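Local coordinates for D-alanyl transferase DltD (PDB 6PFX), which probably transfers D-alanine during the D-alanylation of lipoteichoic acid in the Gram-positive cell wall, as a membrane-associated member of the SGNH hydrolase clan, at residues F100-V112 and D265-V278. Numbering follows the deposited sequence.
Sequences FIISPQWFVKNGV and DYRFSPEFSDFQLV
In the SGNH-hydrolase-like core of DltD, the loop leaving the C-terminal end of central strand 97-101 packs against the start of helix 271-284, with Phe107 packed on Glu271 and Phe272. The edge of its ring meets the face of Phe272, centroids 4.7 Å apart and planes at 53°, while Glu271 CG sits over a face of the Phe107 ring, 3.5 Å from that ring's centroid. Glu271 suits both environments: with CG anti to the backbone N (chi1 -175°) and a bend at chi2 (76°), its methylenes cross the Phe107 ring and its carboxylate turns to Trp106, where Glu271 OE2 comes to 3.3 Å from Trp106 CE3. Ser79 and Gln78 bind that buried carboxylate, and a water that accepts from Val112 N lies within hydrogen-bonding distance of Glu271 OE1 and Asp274 OD2. Nearer the strand, Phe275 turns its edge to the face of Phe100, an offset T-shaped pair, and Ile102 CD1 packs on Phe275 CZ. At the far end Tyr266 lays one ring face against the backbone of Pro104 and Gln105, with Gln105 CA 4.0 Å from its ring centroid in a CH-pi contact. Serine suits position 269 because its hydroxyl can donate and accept at once: Ser269 OG donates to Val108 O at 2.6 Å and accepts a capping bond from Glu271 N. Gly111 N reaches Val108 O from the opposite face of its carbonyl plane, fixing the type I turn 108-111 against the helix start.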
ATOM      1  N   PHE A 100       0.869  -4.210   5.092  1.00 10.66           N
ATOM      2  CA  PHE A 100       0.585  -2.938   4.438  1.00  7.85           C
ATOM      3  C   PHE A 100       1.817  -2.053   4.556  1.00  8.90           C
ATOM      4  O   PHE A 100       2.221  -1.704   5.666  1.00  9.55           O
ATOM      5  CB  PHE A 100      -0.629  -2.263   5.097  1.00 10.28           C
ATOM      6  CG  PHE A 100      -1.194  -1.086   4.327  1.00 10.01           C
ATOM      7  CD1 PHE A 100      -0.501   0.097   4.260  1.00 10.92           C
ATOM      8  CD2 PHE A 100      -2.429  -1.167   3.677  1.00 11.26           C
ATOM      9  CE1 PHE A 100      -1.024   1.182   3.565  1.00 12.40           C
ATOM     10  CE2 PHE A 100      -2.947  -0.085   2.973  1.00 11.53           C
ATOM     11  CZ  PHE A 100      -2.245   1.081   2.921  1.00 13.75           C
ATOM     12  N   ILE A 101       2.372  -1.635   3.420  1.00 10.78           N
ATOM     13  CA  ILE A 101       3.533  -0.746   3.394  1.00 10.04           C
ATOM     14  C   ILE A 101       3.029   0.684   3.218  1.00 10.90           C
ATOM     15  O   ILE A 101       2.422   1.002   2.189  1.00 12.07           O
ATOM     16  CB  ILE A 101       4.493  -1.117   2.254  1.00 13.27           C
ATOM     17  CG1 ILE A 101       4.748  -2.622   2.152  1.00 15.80           C
ATOM     18  CG2 ILE A 101       5.808  -0.362   2.428  1.00 14.60           C
ATOM     19  CD1 ILE A 101       5.377  -3.221   3.318  1.00 20.43           C
ATOM     20  N   ILE A 102       3.289   1.538   4.213  1.00 10.74           N
ATOM     21  CA  ILE A 102       2.862   2.939   4.211  1.00 10.63           C
ATOM     22  C   ILE A 102       4.000   3.780   3.632  1.00 14.85           C
ATOM     23  O   ILE A 102       5.045   3.920   4.271  1.00 15.72           O
ATOM     24  CB  ILE A 102       2.581   3.419   5.641  1.00  9.61           C
ATOM     25  CG1 ILE A 102       1.549   2.547   6.350  1.00 11.40           C
ATOM     26  CG2 ILE A 102       2.102   4.884   5.643  1.00 13.82           C
ATOM     27  CD1 ILE A 102       1.369   2.891   7.822  1.00 10.80           C
ATOM     28  N   SER A 103       3.800   4.390   2.459  1.00 13.16           N
ATOM     29  CA  SER A 103       4.828   5.278   1.898  1.00 14.11           C
ATOM     30  C   SER A 103       4.661   6.698   2.431  1.00 12.72           C
ATOM     31  O   SER A 103       3.605   7.302   2.217  1.00 12.35           O
ATOM     32  CB  SER A 103       4.739   5.307   0.377  1.00 15.38           C
ATOM     33  OG  SER A 103       5.062   4.054  -0.186  1.00 23.76           O
ATOM     34  N   PRO A 104       5.669   7.282   3.086  1.00 10.13           N
ATOM     35  CA  PRO A 104       5.536   8.690   3.518  1.00 12.80           C
ATOM     36  C   PRO A 104       5.216   9.646   2.369  1.00 14.21           C
ATOM     37  O   PRO A 104       4.470  10.618   2.565  1.00 13.19           O
ATOM     38  CB  PRO A 104       6.900   8.967   4.180  1.00 13.16           C
ATOM     39  CG  PRO A 104       7.396   7.570   4.626  1.00 15.67           C
ATOM     40  CD  PRO A 104       6.962   6.689   3.490  1.00 12.94           C
ATOM     41  N   GLN A 105       5.710   9.347   1.157  1.00 12.10           N
ATOM     42  CA  GLN A 105       5.554  10.247   0.021  1.00 14.61           C
ATOM     43  C   GLN A 105       4.115  10.350  -0.454  1.00 15.08           C
ATOM     44  O   GLN A 105       3.781  11.267  -1.211  1.00 13.91           O
ATOM     45  CB  GLN A 105       6.409   9.776  -1.155  1.00 21.93           C
ATOM     46  CG  GLN A 105       7.879   9.680  -0.844  1.00 24.09           C
ATOM     47  CD  GLN A 105       8.224   8.462   0.001  1.00 26.68           C
ATOM     48  OE1 GLN A 105       7.525   7.439  -0.037  1.00 20.33           O
ATOM     49  NE2 GLN A 105       9.284   8.578   0.796  1.00 20.46           N
ATOM     50  N   TRP A 106       3.250   9.436  -0.034  1.00 10.32           N
ATOM     51  CA  TRP A 106       1.853   9.591  -0.383  1.00 13.00           C
ATOM     52  C   TRP A 106       1.246  10.831   0.254  1.00 12.80           C
ATOM     53  O   TRP A 106       0.264  11.375  -0.260  1.00 12.95           O
ATOM     54  CB  TRP A 106       1.053   8.416   0.150  1.00 12.09           C
ATOM     55  CG  TRP A 106       1.293   7.097  -0.477  1.00 14.08           C
ATOM     56  CD1 TRP A 106       1.994   6.820  -1.616  1.00 15.98           C
ATOM     57  CD2 TRP A 106       0.813   5.849   0.019  1.00 11.91           C
ATOM     58  NE1 TRP A 106       1.958   5.460  -1.865  1.00 20.12           N
ATOM     59  CE2 TRP A 106       1.244   4.846  -0.865  1.00 14.78           C
ATOM     60  CE3 TRP A 106       0.052   5.484   1.134  1.00 11.33           C
ATOM     61  CZ2 TRP A 106       0.933   3.495  -0.668  1.00 17.39           C
ATOM     62  CZ3 TRP A 106      -0.248   4.149   1.332  1.00 14.91           C
ATOM     63  CH2 TRP A 106       0.194   3.172   0.441  1.00 16.78           C
ATOM     64  N   PHE A 107       1.784  11.251   1.395  1.00 11.96           N
ATOM     65  CA  PHE A 107       1.134  12.214   2.276  1.00  9.63           C
ATOM     66  C   PHE A 107       1.525  13.643   1.950  1.00 13.84           C
ATOM     67  O   PHE A 107       1.896  14.432   2.810  1.00 13.45           O
ATOM     68  CB  PHE A 107       1.449  11.833   3.715  1.00 10.73           C
ATOM     69  CG  PHE A 107       0.841  10.497   4.125  1.00  9.41           C
ATOM     70  CD1 PHE A 107       1.424   9.278   3.759  1.00 12.39           C
ATOM     71  CD2 PHE A 107      -0.341  10.471   4.844  1.00 10.47           C
ATOM     72  CE1 PHE A 107       0.824   8.059   4.128  1.00 10.95           C
ATOM     73  CE2 PHE A 107      -0.926   9.285   5.217  1.00 10.19           C
ATOM     74  CZ  PHE A 107      -0.338   8.067   4.866  1.00 10.71           C
ATOM     75  N   VAL A 108       1.379  13.986   0.677  1.00 13.19           N
ATOM     76  CA  VAL A 108       1.673  15.338   0.220  1.00 16.55           C
ATOM     77  C   VAL A 108       0.470  16.256   0.442  1.00 16.60           C
ATOM     78  O   VAL A 108      -0.671  15.818   0.610  1.00 16.94           O
ATOM     79  CB  VAL A 108       2.153  15.362  -1.248  1.00 14.99           C
ATOM     80  CG1 VAL A 108       3.536  14.726  -1.368  1.00 17.38           C
ATOM     81  CG2 VAL A 108       1.137  14.694  -2.166  1.00 21.99           C
ATOM     82  N   LYS A 109       0.740  17.565   0.403  1.00 13.57           N
ATOM     83  CA  LYS A 109      -0.233  18.570   0.827  1.00 16.61           C
ATOM     84  C   LYS A 109      -1.578  18.409   0.133  1.00 18.60           C
ATOM     85  O   LYS A 109      -2.632  18.568   0.764  1.00 19.60           O
ATOM     86  CB  LYS A 109       0.344  19.971   0.562  1.00 18.87           C
ATOM     87  CG  LYS A 109      -0.582  21.124   0.950  1.00 37.06           C
ATOM     88  CD  LYS A 109       0.098  22.493   0.784  1.00 37.88           C
ATOM     89  CE  LYS A 109      -0.768  23.630   1.322  1.00 44.28           C
ATOM     90  NZ  LYS A 109      -0.062  24.952   1.263  1.00 51.19           N
ATOM     91  N   ASN A 110      -1.573  18.117  -1.162  1.00 16.67           N
ATOM     92  CA  ASN A 110      -2.809  18.021  -1.924  1.00 23.86           C
ATOM     93  C   ASN A 110      -3.298  16.589  -2.083  1.00 21.77           C
ATOM     94  O   ASN A 110      -4.327  16.368  -2.730  1.00 27.39           O
ATOM     95  CB  ASN A 110      -2.640  18.660  -3.307  1.00 27.97           C
ATOM     96  CG  ASN A 110      -2.405  20.158  -3.237  1.00 27.05           C
ATOM     97  OD1 ASN A 110      -2.862  20.831  -2.315  1.00 33.53           O
ATOM     98  ND2 ASN A 110      -1.688  20.685  -4.218  1.00 36.34           N
ATOM     99  N   GLY A 111      -2.591  15.619  -1.521  1.00 18.88           N
ATOM    100  CA  GLY A 111      -2.995  14.228  -1.608  1.00 19.98           C
ATOM    101  C   GLY A 111      -2.692  13.595  -2.956  1.00 20.04           C
ATOM    102  O   GLY A 111      -1.979  14.151  -3.805  1.00 22.66           O
ATOM    103  N   VAL A 112      -3.282  12.406  -3.154  1.00 15.66           N
ATOM    104  CA  VAL A 112      -3.019  11.600  -4.341  1.00 17.41           C
ATOM    105  C   VAL A 112      -3.244  12.431  -5.590  1.00 16.37           C
ATOM    106  O   VAL A 112      -4.267  13.109  -5.739  1.00 17.41           O
ATOM    107  CB  VAL A 112      -3.867  10.311  -4.332  1.00 18.04           C
ATOM    108  CG1 VAL A 112      -5.355  10.638  -4.395  1.00 17.71           C
ATOM    109  CG2 VAL A 112      -3.467   9.381  -5.490  1.00 15.64           C
ATOM    110  N   ASP A 265       7.157  18.493   2.868  1.00 14.07           N
ATOM    111  CA  ASP A 265       6.518  18.197   4.147  1.00 13.12           C
ATOM    112  C   ASP A 265       5.460  17.144   3.868  1.00 13.42           C
ATOM    113  O   ASP A 265       4.632  17.336   2.972  1.00 15.78           O
ATOM    114  CB  ASP A 265       5.886  19.465   4.748  1.00 13.19           C
ATOM    115  CG  ASP A 265       5.712  19.384   6.272  1.00 12.66           C
ATOM    116  OD1 ASP A 265       5.580  18.263   6.811  1.00 15.01           O
ATOM    117  OD2 ASP A 265       5.694  20.437   6.941  1.00 13.11           O
ATOM    118  N   TYR A 266       5.532  16.023   4.589  1.00 10.28           N
ATOM    119  CA  TYR A 266       4.558  14.943   4.483  1.00 10.67           C
ATOM    120  C   TYR A 266       3.673  14.834   5.724  1.00 11.34           C
ATOM    121  O   TYR A 266       3.048  13.789   5.952  1.00 11.81           O
ATOM    122  CB  TYR A 266       5.285  13.614   4.257  1.00 13.42           C
ATOM    123  CG  TYR A 266       6.193  13.521   3.047  1.00 12.30           C
ATOM    124  CD1 TYR A 266       5.871  14.150   1.852  1.00 16.66           C
ATOM    125  CD2 TYR A 266       7.352  12.746   3.088  1.00 14.32           C
ATOM    126  CE1 TYR A 266       6.696  14.046   0.742  1.00 18.53           C
ATOM    127  CE2 TYR A 266       8.179  12.638   1.985  1.00 14.26           C
ATOM    128  CZ  TYR A 266       7.841  13.266   0.810  1.00 16.12           C
ATOM    129  OH  TYR A 266       8.695  13.139  -0.274  1.00 19.18           O
ATOM    130  N   ARG A 267       3.602  15.889   6.527  1.00 12.75           N
ATOM    131  CA  ARG A 267       2.868  15.800   7.778  1.00 12.35           C
ATOM    132  C   ARG A 267       1.426  16.254   7.637  1.00  9.94           C
ATOM    133  O   ARG A 267       0.643  16.017   8.560  1.00 11.02           O
ATOM    134  CB  ARG A 267       3.562  16.597   8.886  1.00 13.05           C
ATOM    135  CG  ARG A 267       4.934  16.040   9.266  1.00 12.08           C
ATOM    136  CD  ARG A 267       5.722  16.945  10.209  1.00 13.59           C
ATOM    137  NE  ARG A 267       5.769  18.290   9.658  1.00 11.79           N
ATOM    138  CZ  ARG A 267       5.778  19.399  10.384  1.00 11.56           C
ATOM    139  NH1 ARG A 267       5.748  19.351  11.705  1.00 13.12           N
ATOM    140  NH2 ARG A 267       5.765  20.573   9.784  1.00 12.00           N
ATOM    141  N   PHE A 268       1.053  16.858   6.505  1.00 10.99           N
ATOM    142  CA  PHE A 268      -0.271  17.461   6.319  1.00  8.54           C
ATOM    143  C   PHE A 268      -0.834  16.989   4.989  1.00 11.96           C
ATOM    144  O   PHE A 268      -0.241  17.263   3.945  1.00 13.19           O
ATOM    145  CB  PHE A 268      -0.169  19.001   6.311  1.00  8.30           C
ATOM    146  CG  PHE A 268       0.606  19.539   7.457  1.00 11.79           C
ATOM    147  CD1 PHE A 268       0.187  19.328   8.746  1.00 15.81           C
ATOM    148  CD2 PHE A 268       1.792  20.214   7.250  1.00 12.53           C
ATOM    149  CE1 PHE A 268       0.935  19.793   9.810  1.00 15.59           C
ATOM    150  CE2 PHE A 268       2.525  20.685   8.303  1.00 13.73           C
ATOM    151  CZ  PHE A 268       2.111  20.469   9.582  1.00 14.76           C
ATOM    152  N   SER A 269      -1.973  16.282   5.009  1.00 13.27           N
ATOM    153  CA  SER A 269      -2.432  15.732   3.737  1.00  9.73           C
ATOM    154  C   SER A 269      -3.839  15.173   3.828  1.00 12.14           C
ATOM    155  O   SER A 269      -4.199  14.622   4.873  1.00 13.94           O
ATOM    156  CB  SER A 269      -1.523  14.550   3.356  1.00 10.11           C
ATOM    157  OG  SER A 269      -1.826  14.012   2.084  1.00 12.78           O
ATOM    158  N   PRO A 270      -4.637  15.255   2.753  1.00 12.24           N
ATOM    159  CA  PRO A 270      -5.855  14.431   2.676  1.00 12.65           C
ATOM    160  C   PRO A 270      -5.561  12.957   2.792  1.00 11.09           C
ATOM    161  O   PRO A 270      -6.454  12.196   3.162  1.00 12.81           O
ATOM    162  CB  PRO A 270      -6.427  14.751   1.285  1.00 12.65           C
ATOM    163  CG  PRO A 270      -5.815  16.080   0.922  1.00 23.49           C
ATOM    164  CD  PRO A 270      -4.457  16.091   1.552  1.00 15.75           C
ATOM    165  N   GLU A 271      -4.331  12.527   2.497  1.00  9.35           N
ATOM    166  CA  GLU A 271      -4.002  11.109   2.554  1.00  9.26           C
ATOM    167  C   GLU A 271      -4.209  10.512   3.944  1.00  9.77           C
ATOM    168  O   GLU A 271      -4.447   9.304   4.063  1.00 10.42           O
ATOM    169  CB  GLU A 271      -2.557  10.884   2.102  1.00 11.24           C
ATOM    170  CG  GLU A 271      -2.164   9.398   2.027  1.00 12.62           C
ATOM    171  CD  GLU A 271      -2.705   8.626   0.821  1.00 12.59           C
ATOM    172  OE1 GLU A 271      -3.140   9.236  -0.177  1.00 13.32           O
ATOM    173  OE2 GLU A 271      -2.665   7.372   0.869  1.00 14.26           O
ATOM    174  N   PHE A 272      -4.083  11.318   5.005  1.00 11.19           N
ATOM    175  CA  PHE A 272      -4.333  10.792   6.343  1.00 11.97           C
ATOM    176  C   PHE A 272      -5.773  10.326   6.468  1.00 11.26           C
ATOM    177  O   PHE A 272      -6.059   9.335   7.141  1.00 11.22           O
ATOM    178  CB  PHE A 272      -4.024  11.846   7.409  1.00 11.67           C
ATOM    179  CG  PHE A 272      -2.555  12.076   7.608  1.00 11.16           C
ATOM    180  CD1 PHE A 272      -1.792  11.193   8.350  1.00 11.71           C
ATOM    181  CD2 PHE A 272      -1.936  13.159   7.024  1.00 10.72           C
ATOM    182  CE1 PHE A 272      -0.446  11.386   8.511  1.00 11.31           C
ATOM    183  CE2 PHE A 272      -0.588  13.355   7.187  1.00 11.88           C
ATOM    184  CZ  PHE A 272       0.154  12.466   7.932  1.00 10.94           C
ATOM    185  N   SER A 273      -6.696  11.042   5.827  1.00  9.24           N
ATOM    186  CA  SER A 273      -8.106  10.668   5.860  1.00 11.26           C
ATOM    187  C   SER A 273      -8.429   9.569   4.850  1.00 11.61           C
ATOM    188  O   SER A 273      -9.256   8.696   5.144  1.00  9.91           O
ATOM    189  CB  SER A 273      -8.956  11.926   5.702  1.00 13.51           C
ATOM    190  OG  SER A 273      -8.716  12.815   6.791  1.00 11.37           O
ATOM    191  N   ASP A 274      -7.783   9.562   3.673  1.00 11.25           N
ATOM    192  CA  ASP A 274      -7.895   8.408   2.785  1.00 11.08           C
ATOM    193  C   ASP A 274      -7.390   7.148   3.489  1.00 11.97           C
ATOM    194  O   ASP A 274      -7.990   6.072   3.370  1.00 12.71           O
ATOM    195  CB  ASP A 274      -7.116   8.620   1.479  1.00 15.49           C
ATOM    196  CG  ASP A 274      -7.676   9.744   0.607  1.00 15.32           C
ATOM    197  OD1 ASP A 274      -8.741  10.316   0.906  1.00 13.52           O
ATOM    198  OD2 ASP A 274      -7.027  10.061  -0.411  1.00 15.45           O
ATOM    199  N   PHE A 275      -6.286   7.267   4.239  1.00 11.34           N
ATOM    200  CA  PHE A 275      -5.749   6.147   5.005  1.00 13.44           C
ATOM    201  C   PHE A 275      -6.742   5.685   6.061  1.00 10.06           C
ATOM    202  O   PHE A 275      -6.865   4.480   6.321  1.00 10.68           O
ATOM    203  CB  PHE A 275      -4.408   6.573   5.651  1.00 11.12           C
ATOM    204  CG  PHE A 275      -3.697   5.450   6.360  1.00  9.98           C
ATOM    205  CD1 PHE A 275      -3.193   4.401   5.645  1.00 10.49           C
ATOM    206  CD2 PHE A 275      -3.509   5.459   7.732  1.00 10.37           C
ATOM    207  CE1 PHE A 275      -2.565   3.362   6.264  1.00 11.88           C
ATOM    208  CE2 PHE A 275      -2.863   4.402   8.362  1.00 13.21           C
ATOM    209  CZ  PHE A 275      -2.400   3.354   7.625  1.00 13.00           C
ATOM    210  N   GLN A 276      -7.505   6.617   6.635  1.00  9.89           N
ATOM    211  CA  GLN A 276      -8.535   6.237   7.592  1.00  9.94           C
ATOM    212  C   GLN A 276      -9.574   5.305   6.978  1.00  8.81           C
ATOM    213  O   GLN A 276     -10.135   4.457   7.681  1.00 10.97           O
ATOM    214  CB  GLN A 276      -9.209   7.471   8.192  1.00 10.04           C
ATOM    215  CG  GLN A 276     -10.197   7.118   9.290  1.00 12.37           C
ATOM    216  CD  GLN A 276      -9.601   6.410  10.511  1.00 11.19           C
ATOM    217  OE1 GLN A 276      -8.398   6.460  10.789  1.00  9.62           O
ATOM    218  NE2 GLN A 276     -10.471   5.756  11.253  1.00 11.27           N
ATOM    219  N   LEU A 277      -9.863   5.456   5.681  1.00  9.32           N
ATOM    220  CA  LEU A 277     -10.760   4.519   5.018  1.00 10.61           C
ATOM    221  C   LEU A 277     -10.205   3.104   5.088  1.00 10.41           C
ATOM    222  O   LEU A 277     -10.933   2.156   5.398  1.00 11.10           O
ATOM    223  CB  LEU A 277     -10.945   4.916   3.556  1.00 11.19           C
ATOM    224  CG  LEU A 277     -11.744   6.175   3.261  1.00 10.42           C
ATOM    225  CD1 LEU A 277     -11.685   6.522   1.788  1.00 13.12           C
ATOM    226  CD2 LEU A 277     -13.189   5.924   3.634  1.00 10.90           C
ATOM    227  N   VAL A 278      -8.916   2.943   4.778  1.00 11.66           N
ATOM    228  CA  VAL A 278      -8.260   1.643   4.895  1.00 10.60           C
ATOM    229  C   VAL A 278      -8.420   1.077   6.297  1.00  8.91           C
ATOM    230  O   VAL A 278      -8.767  -0.093   6.461  1.00  8.52           O
ATOM    231  CB  VAL A 278      -6.775   1.782   4.514  1.00  9.55           C
ATOM    232  CG1 VAL A 278      -6.002   0.556   4.883  1.00 12.93           C
ATOM    233  CG2 VAL A 278      -6.630   2.135   3.021  1.00 15.34           C
TER
HETATM  234  O   HOH W   1      10.522  11.172  -0.428  1.00 21.54           O
HETATM  235  O   HOH W   2       3.528  18.132   0.525  1.00 23.19           O
HETATM  236  O   HOH W   3      -4.595  11.446  -0.742  1.00 16.02           O